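PDB 3III: CocE/NonD family hydrolase from Staphylococcus aureus subsp. aureus COL, which probably hydrolyses ester or amide bonds, as a CocE/NonD family enzyme that pairs an alpha/beta-hydrolase domain with a C-terminal beta-rich non-catalytic domain. Local coordinates for residues A[196-201]-A[212-217]; A[335-340]-A[345-350]; A[409-414]-A[509-514]; A[441-446]-A[452-457]. All coordinates share one frame; numbering follows the deposited sequence.

How the contacts relate
Contacts 1 and 4 meet although one belongs to the hydrolase part and the other to the C-terminal domain: F213 CE1 packs 4.1 Å from N445 ND2, so helix 213-224 of the hydrolase part touches the loop that follows strand 441-443. Contact 1 also lies next to the bound palmitic acid, which touches F216 and comes within about 5 Å of the W217 side chain. Contact 4 leads on to contact 2 through R338, whose NH2 is 2.9 Å from V452 O, a probable hydrogen bond. Contact 3 encloses contact 4 along the chain and meets it where M409 CE lies 4.1 Å from V452 CG1. Contacts 1 and 2 are well apart, with centres 28 Å from each other.

Contact 1. Residues A[196-201]-A[212-217]; sequences NDMYRE and GFYRFW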
# COMPACT_ATOMS: atom_id res chain seq x y z
N ASN A 196 1.93 0.87 -6.92
CA ASN A 196 2.63 1.28 -8.11
C ASN A 196 1.95 0.92 -9.45
O ASN A 196 2.55 1.04 -10.49
CB ASN A 196 4.06 0.78 -8.04
CG ASN A 196 4.14 -0.65 -7.68
OD1 ASN A 196 3.63 -1.49 -8.39
ND2 ASN A 196 4.72 -0.94 -6.51
N ASP A 197 0.67 0.53 -9.39
CA ASP A 197 -0.17 0.26 -10.56
C ASP A 197 -1.55 0.79 -10.26
O ASP A 197 -2.36 0.13 -9.64
CB ASP A 197 -0.20 -1.23 -10.87
CG ASP A 197 -1.00 -1.58 -12.16
OD1 ASP A 197 -1.80 -0.73 -12.66
OD2 ASP A 197 -0.86 -2.76 -12.61
N MSE A 198 -1.81 2.03 -10.64
CA MSE A 198 -3.02 2.71 -10.22
C MSE A 198 -4.26 1.99 -10.68
O MSE A 198 -5.24 1.92 -9.92
CB MSE A 198 -3.07 4.15 -10.75
CG MSE A 198 -2.17 5.06 -10.01
SE MSE A 198 -2.30 6.94 -10.67
CE MSE A 198 -4.17 7.31 -9.97
N TYR A 199 -4.28 1.50 -11.92
CA TYR A 199 -5.47 0.82 -12.40
C TYR A 199 -5.88 -0.39 -11.52
O TYR A 199 -7.04 -0.61 -11.27
CB TYR A 199 -5.26 0.34 -13.86
CG TYR A 199 -6.47 -0.28 -14.38
CD1 TYR A 199 -7.49 0.50 -14.93
CD2 TYR A 199 -6.67 -1.65 -14.29
CE1 TYR A 199 -8.72 -0.11 -15.39
CE2 TYR A 199 -7.82 -2.23 -14.73
CZ TYR A 199 -8.84 -1.47 -15.29
OH TYR A 199 -10.01 -2.10 -15.70
N ARG A 200 -4.92 -1.17 -11.08
CA ARG A 200 -5.19 -2.39 -10.37
C ARG A 200 -5.31 -2.20 -8.90
O ARG A 200 -5.78 -3.13 -8.21
CB ARG A 200 -4.13 -3.46 -10.64
CG ARG A 200 -4.28 -4.09 -12.02
CD ARG A 200 -3.18 -5.19 -12.26
NE ARG A 200 -3.36 -5.75 -13.60
CZ ARG A 200 -3.00 -5.14 -14.72
NH1 ARG A 200 -2.38 -3.98 -14.67
NH2 ARG A 200 -3.26 -5.71 -15.89
N GLU A 201 -4.84 -1.06 -8.39
CA GLU A 201 -4.62 -0.94 -6.94
C GLU A 201 -5.44 0.11 -6.24
O GLU A 201 -5.72 -0.07 -5.07
CB GLU A 201 -3.13 -0.86 -6.60
CG GLU A 201 -2.46 -2.15 -7.14
CD GLU A 201 -0.96 -2.21 -7.20
OE1 GLU A 201 -0.28 -1.16 -7.01
OE2 GLU A 201 -0.44 -3.34 -7.49
N GLY A 212 -15.10 5.37 -3.59
CA GLY A 212 -14.81 5.92 -2.29
C GLY A 212 -13.48 6.59 -2.20
O GLY A 212 -13.29 7.69 -2.78
N PHE A 213 -12.54 5.93 -1.53
CA PHE A 213 -11.21 6.49 -1.30
C PHE A 213 -10.54 7.17 -2.52
O PHE A 213 -10.06 8.31 -2.42
CB PHE A 213 -10.23 5.48 -0.73
CG PHE A 213 -8.89 6.06 -0.50
CD1 PHE A 213 -8.65 6.83 0.63
CD2 PHE A 213 -7.89 5.90 -1.43
CE1 PHE A 213 -7.38 7.41 0.83
CE2 PHE A 213 -6.63 6.44 -1.22
CZ PHE A 213 -6.38 7.20 -0.09
N TYR A 214 -10.57 6.49 -3.67
CA TYR A 214 -9.97 7.06 -4.90
C TYR A 214 -10.45 8.47 -5.20
O TYR A 214 -9.64 9.38 -5.54
CB TYR A 214 -10.25 6.17 -6.09
CG TYR A 214 -9.73 6.71 -7.41
CD1 TYR A 214 -8.37 6.60 -7.73
CD2 TYR A 214 -10.58 7.38 -8.32
CE1 TYR A 214 -7.90 7.11 -8.94
CE2 TYR A 214 -10.13 7.89 -9.50
CZ TYR A 214 -8.77 7.72 -9.83
OH TYR A 214 -8.31 8.23 -11.03
N ARG A 215 -11.75 8.64 -5.12
CA ARG A 215 -12.38 9.91 -5.38
C ARG A 215 -12.15 10.90 -4.26
O ARG A 215 -11.88 12.06 -4.50
CB ARG A 215 -13.87 9.73 -5.68
CG ARG A 215 -14.12 8.83 -6.85
CD ARG A 215 -15.59 8.66 -7.23
NE ARG A 215 -15.67 7.79 -8.41
CZ ARG A 215 -16.79 7.42 -9.00
NH1 ARG A 215 -17.97 7.79 -8.51
NH2 ARG A 215 -16.74 6.67 -10.08
N PHE A 216 -12.20 10.44 -3.02
CA PHE A 216 -11.89 11.27 -1.85
C PHE A 216 -10.45 11.84 -1.93
O PHE A 216 -10.19 13.06 -1.72
CB PHE A 216 -12.03 10.39 -0.64
CG PHE A 216 -11.44 10.96 0.64
CD1 PHE A 216 -12.11 11.96 1.33
CD2 PHE A 216 -10.27 10.44 1.18
CE1 PHE A 216 -11.58 12.45 2.52
CE2 PHE A 216 -9.77 10.91 2.36
CZ PHE A 216 -10.43 11.93 3.02
N TRP A 217 -9.55 10.97 -2.34
CA TRP A 217 -8.13 11.28 -2.45
C TRP A 217 -7.95 12.29 -3.57
O TRP A 217 -7.25 13.32 -3.41
CB TRP A 217 -7.39 9.97 -2.74
CG TRP A 217 -5.99 10.15 -3.13
CD1 TRP A 217 -4.96 10.47 -2.33
CD2 TRP A 217 -5.45 10.01 -4.45
NE1 TRP A 217 -3.81 10.57 -3.06
CE2 TRP A 217 -4.08 10.28 -4.37
CE3 TRP A 217 -5.99 9.69 -5.70
CZ2 TRP A 217 -3.23 10.22 -5.47
CZ3 TRP A 217 -5.13 9.62 -6.80
CH2 TRP A 217 -3.78 9.90 -6.69
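The Y214 ring offers its edge, not a face, to selenomethionine M198: methyl CE sits in the ring plane, 3.9 Å from CE1. The same methyl reaches the indole of W217 obliquely, 4.0 Å from CZ3, and W217 CB in turn covers one face of the F213 ring. This is buried helix-helix packing in the alpha/beta-hydrolase domain, where helices 198-203 and 213-224 both lie in the excursion between strands 186-192 and 262-267. From 196-201, M198 alone reaches the other helix. Its chain runs straight to SE and bends there (chi3 70°), turning CE in between the two aromatic rings. W248 also packs on M198 and Y214. Hydrogen bonds to outside residues fix both ring systems, from Y214 OH to the backbone O of L234 and from W217 NE1 to Y76.

D197 stands at the N-cap of the first helix and makes a salt bridge with R200, NH1 meeting the syn lone pair of OD2, with OD2 17° out of the guanidinium plane. E201 turns its carboxylate back, with OE2 bridged to R276. E201 OE1 grips two backbone amides, N196 N at 3.0 Å nearly along the C-O axis and D197 N at 3.1 Å from above the carboxylate plane.

Contact 2. Residues A[335-340]-A[345-350]; sequences YEVRDQ and EFKSAS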
# COMPACT_ATOMS: atom_id res chain seq x y z
N TYR A 335 8.06 -11.22 8.40
CA TYR A 335 6.61 -11.10 8.29
C TYR A 335 5.88 -11.49 9.54
O TYR A 335 6.30 -12.42 10.25
CB TYR A 335 6.10 -11.95 7.10
CG TYR A 335 6.38 -13.41 7.22
CD1 TYR A 335 5.43 -14.30 7.72
CD2 TYR A 335 7.62 -13.93 6.87
CE1 TYR A 335 5.68 -15.62 7.86
CE2 TYR A 335 7.89 -15.28 7.04
CZ TYR A 335 6.90 -16.14 7.50
OH TYR A 335 7.18 -17.48 7.68
N GLU A 336 4.75 -10.83 9.80
CA GLU A 336 3.84 -11.23 10.90
C GLU A 336 2.90 -12.34 10.47
O GLU A 336 2.25 -12.25 9.43
CB GLU A 336 3.00 -10.03 11.42
CG GLU A 336 2.16 -10.42 12.59
CD GLU A 336 1.41 -9.29 13.24
OE1 GLU A 336 1.42 -8.14 12.73
OE2 GLU A 336 0.80 -9.62 14.28
N VAL A 337 2.80 -13.38 11.29
CA VAL A 337 1.71 -14.34 11.19
C VAL A 337 0.62 -13.88 12.19
O VAL A 337 0.79 -13.99 13.41
CB VAL A 337 2.16 -15.74 11.52
CG1 VAL A 337 0.97 -16.74 11.32
CG2 VAL A 337 3.33 -16.15 10.57
N ARG A 338 -0.48 -13.33 11.69
CA ARG A 338 -1.48 -12.72 12.57
C ARG A 338 -2.28 -13.86 13.22
O ARG A 338 -2.70 -14.76 12.53
CB ARG A 338 -2.44 -11.86 11.78
CG ARG A 338 -1.80 -10.71 11.08
CD ARG A 338 -2.76 -9.96 10.18
NE ARG A 338 -3.28 -10.88 9.18
CZ ARG A 338 -4.25 -10.59 8.30
NH1 ARG A 338 -4.77 -9.36 8.21
NH2 ARG A 338 -4.64 -11.54 7.45
N ASP A 339 -2.56 -13.77 14.51
CA ASP A 339 -3.47 -14.70 15.17
C ASP A 339 -4.82 -14.01 15.54
O ASP A 339 -5.91 -14.52 15.19
CB ASP A 339 -2.83 -15.23 16.45
CG ASP A 339 -3.78 -16.17 17.21
OD1 ASP A 339 -4.68 -16.79 16.58
OD2 ASP A 339 -3.64 -16.27 18.43
N GLN A 340 -4.72 -12.87 16.24
CA GLN A 340 -5.85 -11.99 16.54
C GLN A 340 -5.41 -10.53 16.29
O GLN A 340 -4.26 -10.27 15.89
CB GLN A 340 -6.34 -12.15 18.00
CG GLN A 340 -6.84 -13.52 18.41
CD GLN A 340 -8.40 -13.65 18.47
OE1 GLN A 340 -9.16 -12.65 18.67
NE2 GLN A 340 -8.89 -14.90 18.28
N GLU A 345 2.97 -13.37 15.58
CA GLU A 345 4.35 -13.76 15.76
C GLU A 345 5.10 -13.35 14.49
O GLU A 345 4.61 -13.58 13.37
CB GLU A 345 4.37 -15.28 15.97
CG GLU A 345 5.72 -15.89 15.89
CD GLU A 345 5.76 -17.44 16.11
OE1 GLU A 345 4.72 -18.15 16.04
OE2 GLU A 345 6.88 -17.91 16.32
N PHE A 346 6.27 -12.75 14.63
CA PHE A 346 7.05 -12.42 13.48
C PHE A 346 8.02 -13.56 13.16
O PHE A 346 8.66 -14.11 14.05
CB PHE A 346 7.78 -11.11 13.72
CG PHE A 346 6.90 -9.91 13.60
CD1 PHE A 346 6.86 -9.21 12.43
CD2 PHE A 346 6.08 -9.51 14.65
CE1 PHE A 346 6.06 -8.10 12.28
CE2 PHE A 346 5.23 -8.41 14.50
CZ PHE A 346 5.22 -7.69 13.29
N LYS A 347 8.09 -13.91 11.90
CA LYS A 347 8.93 -14.96 11.37
C LYS A 347 9.78 -14.39 10.22
O LYS A 347 9.61 -13.24 9.84
CB LYS A 347 8.08 -16.16 10.93
CG LYS A 347 7.32 -16.81 12.10
CD LYS A 347 6.66 -18.13 11.68
CE LYS A 347 6.16 -18.96 12.89
NZ LYS A 347 5.50 -20.27 12.42
N SER A 348 10.72 -15.20 9.69
CA SER A 348 11.56 -14.72 8.58
C SER A 348 11.70 -15.77 7.49
O SER A 348 11.45 -16.96 7.74
CB SER A 348 12.93 -14.35 9.09
OG SER A 348 13.52 -15.45 9.71
N ALA A 349 11.99 -15.32 6.28
CA ALA A 349 12.24 -16.20 5.13
C ALA A 349 13.25 -15.56 4.18
O ALA A 349 13.55 -14.38 4.30
CB ALA A 349 10.92 -16.48 4.40
N SER A 350 13.71 -16.33 3.19
CA SER A 350 14.74 -15.90 2.27
C SER A 350 14.13 -15.23 1.02
O SER A 350 14.83 -14.55 0.24
CB SER A 350 15.58 -17.14 1.89
OG SER A 350 14.76 -18.03 1.16
O HOH W 1 9.26 -18.55 7.16
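Y335 takes the crowded position at chi1 (61°), with CG between its own backbone N and carbonyl carbon, which swings the ring under K347 on the neighbouring strand. F346 instead sets CG anti to its carbonyl carbon, and its ring folds across the side chain of E336. In the first pair K347 CB lies over the phenol face, 4.1 Å from the ring centroid, and A349 CB comes near the ring at CE2. In the second, E336 CB rides over the F346 ring, 3.9 Å from its centroid and offset toward the rim; the carboxylate beyond is turned only 24° from the ring plane.

The two strands, 333-338 and 343-349, form an antiparallel beta hairpin at one border of the large mixed sheet, with 343-349 the outermost strand within this chain. Y335 and K347 make a hydrogen-bonded pair through two bonds, each 2.9 Å, Y335 N to K347 O and K347 N to Y335 O. V337 N to E345 O, at 2.8 Å, and the longer E345 N to V337 O, at 3.1 Å, close the next such pair. Between them the non-hydrogen-bonded pair E336 and F346 brings its CA atoms to 4.3 Å. The N-to-C directions of the two short segments make an angle of 135°, so the pair is well twisted away from straight antiparallel.

On the face carrying Y335, V337 and K347, the lysine runs extended past V337 to a salt bridge with E404. Y335 OH bonds to N560 ND2. On the other face the E336 carboxylate is held by G296 N and R297.

Contact 3. Residues A[409-414]-A[509-514]; sequences MNLKLW and LEVVVK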
# COMPACT_ATOMS: atom_id res chain seq x y z
N MSE A 409 -3.93 -15.89 -2.22
CA MSE A 409 -4.88 -16.99 -2.42
C MSE A 409 -5.66 -16.68 -3.65
O MSE A 409 -5.85 -15.51 -4.02
CB MSE A 409 -5.84 -17.09 -1.24
CG MSE A 409 -5.17 -17.02 0.12
SE MSE A 409 -6.44 -17.69 1.53
CE MSE A 409 -5.64 -16.69 3.12
N ASN A 410 -6.16 -17.74 -4.27
CA ASN A 410 -6.82 -17.68 -5.56
C ASN A 410 -8.16 -18.38 -5.38
O ASN A 410 -8.21 -19.59 -5.04
CB ASN A 410 -5.96 -18.38 -6.66
CG ASN A 410 -6.58 -18.28 -8.04
OD1 ASN A 410 -7.68 -17.75 -8.20
ND2 ASN A 410 -5.86 -18.77 -9.06
N LEU A 411 -9.22 -17.63 -5.62
CA LEU A 411 -10.55 -18.20 -5.58
C LEU A 411 -11.08 -18.42 -7.00
O LEU A 411 -11.40 -17.45 -7.70
CB LEU A 411 -11.49 -17.31 -4.77
CG LEU A 411 -12.93 -17.81 -4.72
CD1 LEU A 411 -12.97 -19.22 -4.10
CD2 LEU A 411 -13.83 -16.80 -3.93
N LYS A 412 -11.16 -19.70 -7.40
CA LYS A 412 -11.68 -20.07 -8.71
C LYS A 412 -13.16 -20.38 -8.57
O LYS A 412 -13.56 -21.25 -7.78
CB LYS A 412 -10.94 -21.25 -9.34
CG LYS A 412 -11.42 -21.42 -10.82
CD LYS A 412 -10.90 -22.70 -11.44
CE LYS A 412 -11.22 -22.80 -12.88
NZ LYS A 412 -10.63 -24.08 -13.40
N LEU A 413 -13.97 -19.66 -9.33
CA LEU A 413 -15.40 -19.91 -9.38
C LEU A 413 -15.91 -20.13 -10.79
O LEU A 413 -15.40 -19.53 -11.74
CB LEU A 413 -16.21 -18.77 -8.75
CG LEU A 413 -15.84 -18.31 -7.34
CD1 LEU A 413 -16.50 -16.94 -7.03
CD2 LEU A 413 -16.16 -19.39 -6.27
N TRP A 414 -16.94 -20.96 -10.91
CA TRP A 414 -17.74 -20.99 -12.09
C TRP A 414 -19.07 -20.26 -11.84
O TRP A 414 -19.79 -20.55 -10.89
CB TRP A 414 -17.97 -22.42 -12.56
CG TRP A 414 -16.70 -23.12 -12.97
CD1 TRP A 414 -15.77 -23.69 -12.14
CD2 TRP A 414 -16.28 -23.39 -14.30
NE1 TRP A 414 -14.78 -24.27 -12.89
CE2 TRP A 414 -15.04 -24.06 -14.21
CE3 TRP A 414 -16.77 -23.04 -15.55
CZ2 TRP A 414 -14.33 -24.48 -15.33
CZ3 TRP A 414 -16.06 -23.44 -16.69
CH2 TRP A 414 -14.84 -24.14 -16.56
N LEU A 509 -11.64 -21.41 8.43
CA LEU A 509 -11.52 -20.45 7.36
C LEU A 509 -12.82 -20.46 6.62
O LEU A 509 -13.42 -21.55 6.34
CB LEU A 509 -10.35 -20.84 6.43
CG LEU A 509 -10.14 -19.98 5.18
CD1 LEU A 509 -8.65 -20.03 4.69
CD2 LEU A 509 -11.08 -20.36 4.05
N GLU A 510 -13.28 -19.27 6.30
CA GLU A 510 -14.54 -19.10 5.59
C GLU A 510 -14.32 -18.23 4.37
O GLU A 510 -13.77 -17.13 4.47
CB GLU A 510 -15.58 -18.46 6.48
CG GLU A 510 -16.98 -18.35 5.83
CD GLU A 510 -17.96 -17.61 6.74
OE1 GLU A 510 -17.53 -16.70 7.51
OE2 GLU A 510 -19.15 -17.93 6.70
N VAL A 511 -14.72 -18.75 3.22
CA VAL A 511 -14.81 -17.97 2.02
C VAL A 511 -16.23 -17.39 1.93
O VAL A 511 -17.19 -18.14 2.05
CB VAL A 511 -14.64 -18.85 0.76
CG1 VAL A 511 -15.07 -18.05 -0.47
CG2 VAL A 511 -13.25 -19.29 0.63
N VAL A 512 -16.35 -16.10 1.60
CA VAL A 512 -17.63 -15.46 1.39
C VAL A 512 -17.60 -14.87 -0.03
O VAL A 512 -16.60 -14.28 -0.43
CB VAL A 512 -17.84 -14.30 2.37
CG1 VAL A 512 -19.16 -13.57 2.08
CG2 VAL A 512 -17.75 -14.78 3.83
N VAL A 513 -18.69 -15.04 -0.78
CA VAL A 513 -18.86 -14.43 -2.08
C VAL A 513 -20.17 -13.66 -2.05
O VAL A 513 -21.23 -14.19 -1.62
CB VAL A 513 -18.81 -15.47 -3.21
CG1 VAL A 513 -18.96 -14.75 -4.61
CG2 VAL A 513 -17.54 -16.28 -3.16
N LYS A 514 -20.18 -12.44 -2.58
CA LYS A 514 -21.31 -11.56 -2.40
C LYS A 514 -21.35 -10.55 -3.54
O LYS A 514 -20.35 -10.32 -4.22
CB LYS A 514 -21.04 -10.81 -1.07
CG LYS A 514 -22.22 -10.11 -0.49
CD LYS A 514 -21.84 -9.46 0.84
CE LYS A 514 -23.06 -8.98 1.53
NZ LYS A 514 -22.80 -7.84 2.44
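Strands 409-414 and 509-514 pass face to face, their axes 10.4 Å apart at closest and their directions 51° apart, with no hydrogen bond between them. They belong to different antiparallel sheets of the C-terminal beta-sandwich domain, a fold consistent with its galactose-binding-domain-like clan, and what joins them is the hydrophobic layer between the sheets.

Alternation along each strand decides who takes part. L411 and L413 from one side meet V511 and V513 from the other, while K412 turns the opposite way to a salt bridge with D551, and E510 reaches S394.

L411 makes its contact through a single branch, CD2. With CG anti to the backbone N (chi1 178°), the side chain brings CD2 between the two valines. It meets V511 CG1 tip to tip at 3.9 Å and crosses obliquely over V513, whose CG2 is 3.8 Å away.

L413 adopts a different first torsion, with CG anti to the carbonyl carbon, and approaches V513 end on. The layer goes on beyond these four residues, since L496 packs on L411, while I429 and L554 cover V511. V513 is touched by both leucines: its CG2 reaches L411 and L413, and L413 CD1 lies 4.1 Å from V513 CG1 as well as from CG2.

Contact 4. Residues A[441-446]-A[452-457]; sequences FPDFNH and VATGWL
The beta hairpin that joins 441-443, a short, weakly bonded edge strand, to strand 447-458 lies at the border of the five-stranded antiparallel sheet of the C-terminal domain and sets F441 beside V452 and D443 across from T454. No direct hydrogen bond spans these two segments; one apolar touch and a pair of waters join them.

F441 and V452 run side by side, pointing the same way, and V452 CG2 meets the ring obliquely, 3.8 Å from CE2. R338 adds a cation-pi interaction to the same ring. V452 and A453 together face I429 in a classic beta bulge, so the strand is irregular just where the phenylalanine comes in.

The polar half is built on water. D443 OD2 and T454 OG1 stand 4.2 Å apart, too far for a bond, and two waters fill the bridge. One lies 3.0 Å from D443 OD2 and 2.7 Å from T454 OG1, the other 2.9 Å and 2.8 Å from the same two atoms. Both donate to the carboxylate, and Q451 completes the link, its backbone N bonding to D443 OD2 and its NE2 to T454 OG1. With OG1 anti to its carbonyl carbon (chi1 -53°), T454 turns the hydroxyl to the waters and lays CG2 over one face of the W456 indole.

D443 OD1 is met by F444 N on the anti side, tilted 23° out of the carboxylate plane. A cis peptide follows F444 and folds N445 CB over the centre of the phenylalanine ring. H446 ND1 then donates to N445 OD1 at 3.0 Å, exactly in the plane of the imidazole.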
# COMPACT_ATOMS: atom_id res chain seq x y z
N PHE A 441 -9.41 -8.33 12.19
CA PHE A 441 -8.04 -7.87 12.03
C PHE A 441 -8.05 -6.45 11.54
O PHE A 441 -9.03 -6.03 10.92
CB PHE A 441 -7.26 -8.75 11.03
CG PHE A 441 -7.06 -10.19 11.49
CD1 PHE A 441 -6.08 -10.52 12.45
CD2 PHE A 441 -7.88 -11.20 11.01
CE1 PHE A 441 -5.92 -11.80 12.88
CE2 PHE A 441 -7.71 -12.49 11.44
CZ PHE A 441 -6.74 -12.82 12.36
N PRO A 442 -6.96 -5.70 11.79
CA PRO A 442 -6.80 -4.43 11.12
C PRO A 442 -6.97 -4.62 9.59
O PRO A 442 -6.43 -5.56 9.00
CB PRO A 442 -5.36 -4.01 11.52
CG PRO A 442 -5.08 -4.79 12.76
CD PRO A 442 -5.73 -6.06 12.54
N ASP A 443 -7.63 -3.66 8.96
CA ASP A 443 -7.99 -3.77 7.55
C ASP A 443 -8.11 -2.35 7.05
O ASP A 443 -7.91 -1.39 7.79
CB ASP A 443 -9.29 -4.59 7.44
CG ASP A 443 -9.47 -5.28 6.08
OD1 ASP A 443 -8.91 -4.85 5.05
OD2 ASP A 443 -10.24 -6.27 6.07
N PHE A 444 -8.38 -2.19 5.78
CA PHE A 444 -8.39 -0.83 5.18
C PHE A 444 -9.74 -0.11 5.43
O PHE A 444 -10.80 -0.71 5.33
CB PHE A 444 -8.11 -0.93 3.70
CG PHE A 444 -7.92 0.40 3.03
CD1 PHE A 444 -8.86 0.85 2.15
CD2 PHE A 444 -6.81 1.18 3.29
CE1 PHE A 444 -8.68 2.08 1.48
CE2 PHE A 444 -6.63 2.38 2.68
CZ PHE A 444 -7.60 2.84 1.79
N ASN A 445 -9.75 1.19 5.71
CA ASN A 445 -8.61 2.04 5.95
C ASN A 445 -8.61 2.32 7.46
O ASN A 445 -9.46 3.10 7.99
CB ASN A 445 -8.76 3.32 5.05
CG ASN A 445 -7.59 4.26 5.16
OD1 ASN A 445 -6.71 4.03 6.00
ND2 ASN A 445 -7.59 5.36 4.37
N HIS A 446 -7.65 1.70 8.16
CA HIS A 446 -7.58 1.73 9.64
C HIS A 446 -8.91 1.32 10.30
O HIS A 446 -9.36 1.96 11.23
CB HIS A 446 -7.12 3.10 10.18
CG HIS A 446 -5.69 3.39 9.84
ND1 HIS A 446 -5.29 3.70 8.57
CD2 HIS A 446 -4.58 3.37 10.61
CE1 HIS A 446 -3.97 3.84 8.56
NE2 HIS A 446 -3.51 3.65 9.79
N VAL A 452 -9.58 -11.44 7.01
CA VAL A 452 -8.24 -11.99 6.72
C VAL A 452 -7.71 -11.49 5.39
O VAL A 452 -6.58 -11.00 5.30
CB VAL A 452 -8.29 -13.51 6.67
CG1 VAL A 452 -6.98 -14.17 6.06
CG2 VAL A 452 -8.57 -14.10 8.06
N ALA A 453 -8.51 -11.66 4.36
CA ALA A 453 -8.15 -11.24 2.99
C ALA A 453 -9.39 -10.84 2.20
O ALA A 453 -10.48 -11.34 2.42
CB ALA A 453 -7.39 -12.38 2.28
N THR A 454 -9.17 -9.94 1.26
CA THR A 454 -10.21 -9.43 0.41
C THR A 454 -9.77 -9.50 -1.06
O THR A 454 -8.54 -9.31 -1.43
CB THR A 454 -10.54 -7.99 0.89
OG1 THR A 454 -10.83 -8.04 2.31
CG2 THR A 454 -11.75 -7.34 0.14
N GLY A 455 -10.76 -9.70 -1.93
CA GLY A 455 -10.54 -9.53 -3.38
C GLY A 455 -11.82 -9.21 -4.15
O GLY A 455 -12.91 -9.39 -3.64
N TRP A 456 -11.65 -8.75 -5.39
CA TRP A 456 -12.76 -8.30 -6.25
C TRP A 456 -12.58 -8.69 -7.70
O TRP A 456 -11.45 -8.73 -8.22
CB TRP A 456 -12.82 -6.78 -6.23
CG TRP A 456 -12.99 -6.12 -4.91
CD1 TRP A 456 -14.16 -5.66 -4.37
CD2 TRP A 456 -11.96 -5.73 -4.01
NE1 TRP A 456 -13.93 -5.07 -3.17
CE2 TRP A 456 -12.58 -5.07 -2.92
CE3 TRP A 456 -10.57 -5.87 -4.01
CZ2 TRP A 456 -11.86 -4.55 -1.83
CZ3 TRP A 456 -9.86 -5.39 -2.93
CH2 TRP A 456 -10.52 -4.72 -1.85
N LEU A 457 -13.67 -8.92 -8.42
CA LEU A 457 -13.57 -9.04 -9.86
C LEU A 457 -14.88 -8.68 -10.58
O LEU A 457 -15.91 -9.15 -10.22
CB LEU A 457 -13.21 -10.46 -10.25
CG LEU A 457 -12.97 -10.71 -11.76
CD1 LEU A 457 -11.69 -9.96 -12.24
CD2 LEU A 457 -12.91 -12.23 -12.07
O HOH W 2 -12.17 -6.19 3.77
O HOH W 3 -8.92 -8.12 4.29